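Local structure of interferon (Danio rerio, 3PIV) at residues K130-A134 with E135-Q139. The protein is a secreted type I interferon, an antiviral cytokine that probably signals by binding cell-surface cytokine receptors. Sequence-based numbering, arbitrary orientation.
Sequences KQYSA and EAWEQ
Ser133 occupies the N-cap position, right before helix 134-158, and its OG accepts the backbone N-H of Ala136 at 3.0 Å with an N-H...O angle of 157°. A chi1 of 67° sets OG between the backbone N and the carbonyl carbon, within reach of Ala136 N. Two backbone bonds start the helical ladder: Trp137 N to Ser133 O, nearly straight at 3.0 Å, and Glu138 N to Ala134 O (2.8 Å). One turn on, the amide of Gln139 reaches back to the carboxylate of Glu135, NE2 meeting OE1 at 3.2 Å nearly along the C-O axis.

Packing next to the cap is carried by the Ala136 methyl, whose CB lies 3.5 Å from Lys130 CB and also touches Ser133 OG, so it bridges the cap and the preceding turn. The rings of Tyr132 and Trp137 meet obliquely, planes at 32°. Tyr132 CD1 comes 3.9 Å from Trp137 CZ2, while the indole NE1 lies at the tyrosine ring's edge and donates to His71 O. Tyr132 also stacks on the His71 ring.

Gln131, with positive phi, is the C' residue of the Schellman motif ending helix 111-129, closed by the bond from Tyr132 N to Leu127 O; a single residue, Tyr132, lies between it and the N-cap Ser133. Tyr132, Ala136 and Trp137 all pack against Leu127, joining the last two helices of this helical cytokine fold at their connection.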
loop_
_atom_site.group_PDB
_atom_site.type_symbol
_atom_site.label_atom_id
_atom_site.label_comp_id
_atom_site.label_asym_id
_atom_site.label_seq_id
_atom_site.Cartn_x
_atom_site.Cartn_y
_atom_site.Cartn_z
ATOM N N LYS A 130 -14.580 -9.282 -11.222
ATOM C CA LYS A 130 -15.517 -8.220 -11.544
ATOM C C LYS A 130 -15.162 -7.563 -12.863
ATOM O O LYS A 130 -15.704 -6.512 -13.192
ATOM C CB LYS A 130 -15.525 -7.160 -10.444
ATOM C CG LYS A 130 -15.701 -7.707 -9.044
ATOM C CD LYS A 130 -17.156 -7.678 -8.627
ATOM C CE LYS A 130 -17.296 -7.555 -7.111
ATOM N NZ LYS A 130 -18.719 -7.381 -6.700
ATOM N N GLN A 131 -14.244 -8.164 -13.611
ATOM C CA GLN A 131 -13.882 -7.615 -14.913
ATOM C C GLN A 131 -13.459 -6.148 -14.791
ATOM O O GLN A 131 -13.786 -5.330 -15.653
ATOM C CB GLN A 131 -15.078 -7.722 -15.866
ATOM C CG GLN A 131 -15.836 -9.051 -15.791
ATOM C CD GLN A 131 -17.261 -8.948 -16.328
ATOM O OE1 GLN A 131 -17.584 -9.514 -17.372
ATOM N NE2 GLN A 131 -18.115 -8.217 -15.615
ATOM N N TYR A 132 -12.752 -5.816 -13.708
ATOM C CA TYR A 132 -12.183 -4.476 -13.530
ATOM C C TYR A 132 -13.241 -3.391 -13.702
ATOM O O TYR A 132 -13.025 -2.388 -14.382
ATOM C CB TYR A 132 -11.013 -4.239 -14.495
ATOM C CG TYR A 132 -9.841 -5.193 -14.322
ATOM C CD1 TYR A 132 -8.857 -4.956 -13.364
ATOM C CD2 TYR A 132 -9.709 -6.320 -15.123
ATOM C CE1 TYR A 132 -7.784 -5.822 -13.192
ATOM C CE2 TYR A 132 -8.635 -7.201 -14.963
ATOM C CZ TYR A 132 -7.673 -6.940 -13.998
ATOM O OH TYR A 132 -6.607 -7.799 -13.829
ATOM N N SER A 133 -14.394 -3.606 -13.077
ATOM C CA SER A 133 -15.487 -2.656 -13.147
ATOM C C SER A 133 -15.114 -1.408 -12.357
ATOM O O SER A 133 -14.136 -1.407 -11.618
ATOM C CB SER A 133 -16.740 -3.279 -12.554
ATOM O OG SER A 133 -16.578 -3.482 -11.164
ATOM N N ALA A 134 -15.883 -0.342 -12.517
ATOM C CA ALA A 134 -15.640 0.861 -11.742
ATOM C C ALA A 134 -15.759 0.605 -10.233
ATOM O O ALA A 134 -14.963 1.126 -9.453
ATOM C CB ALA A 134 -16.571 1.990 -12.179
ATOM N N GLU A 135 -16.731 -0.199 -9.812
ATOM C CA GLU A 135 -16.902 -0.431 -8.370
ATOM C C GLU A 135 -15.870 -1.408 -7.814
ATOM O O GLU A 135 -15.517 -1.326 -6.645
ATOM C CB GLU A 135 -18.324 -0.883 -8.009
ATOM C CG GLU A 135 -19.071 0.041 -7.009
ATOM C CD GLU A 135 -18.176 0.736 -5.943
ATOM O OE1 GLU A 135 -17.457 0.053 -5.163
ATOM O OE2 GLU A 135 -18.228 1.989 -5.873
ATOM N N ALA A 136 -15.375 -2.328 -8.643
ATOM C CA ALA A 136 -14.249 -3.157 -8.218
ATOM C C ALA A 136 -13.027 -2.265 -7.989
ATOM O O ALA A 136 -12.372 -2.361 -6.953
ATOM C CB ALA A 136 -13.942 -4.246 -9.223
ATOM N N TRP A 137 -12.737 -1.381 -8.945
ATOM C CA TRP A 137 -11.633 -0.437 -8.786
ATOM C C TRP A 137 -11.843 0.488 -7.572
ATOM O O TRP A 137 -10.907 0.777 -6.839
ATOM C CB TRP A 137 -11.397 0.375 -10.065
ATOM C CG TRP A 137 -10.424 -0.291 -11.017
ATOM C CD1 TRP A 137 -10.666 -0.672 -12.307
ATOM C CD2 TRP A 137 -9.059 -0.667 -10.738
ATOM N NE1 TRP A 137 -9.538 -1.252 -12.851
ATOM C CE2 TRP A 137 -8.543 -1.260 -11.909
ATOM C CE3 TRP A 137 -8.234 -0.559 -9.617
ATOM C CZ2 TRP A 137 -7.229 -1.741 -11.985
ATOM C CZ3 TRP A 137 -6.932 -1.044 -9.692
ATOM C CH2 TRP A 137 -6.443 -1.619 -10.871
ATOM N N GLU A 138 -13.075 0.929 -7.350
ATOM C CA GLU A 138 -13.355 1.825 -6.236
ATOM C C GLU A 138 -13.197 1.126 -4.888
ATOM O O GLU A 138 -12.798 1.755 -3.907
ATOM C CB GLU A 138 -14.734 2.463 -6.387
ATOM C CG GLU A 138 -14.810 3.448 -7.530
ATOM C CD GLU A 138 -13.963 4.697 -7.296
ATOM O OE1 GLU A 138 -13.493 4.907 -6.151
ATOM O OE2 GLU A 138 -13.779 5.482 -8.251
ATOM N N GLN A 139 -13.479 -0.171 -4.842
ATOM C CA GLN A 139 -13.172 -0.935 -3.643
ATOM C C GLN A 139 -11.662 -0.961 -3.432
ATOM O O GLN A 139 -11.188 -0.682 -2.336
ATOM C CB GLN A 139 -13.715 -2.351 -3.726
ATOM C CG GLN A 139 -15.202 -2.412 -3.512
ATOM C CD GLN A 139 -15.603 -1.766 -2.197
ATOM O OE1 GLN A 139 -15.301 -2.289 -1.123
ATOM N NE2 GLN A 139 -16.294 -0.628 -2.278
#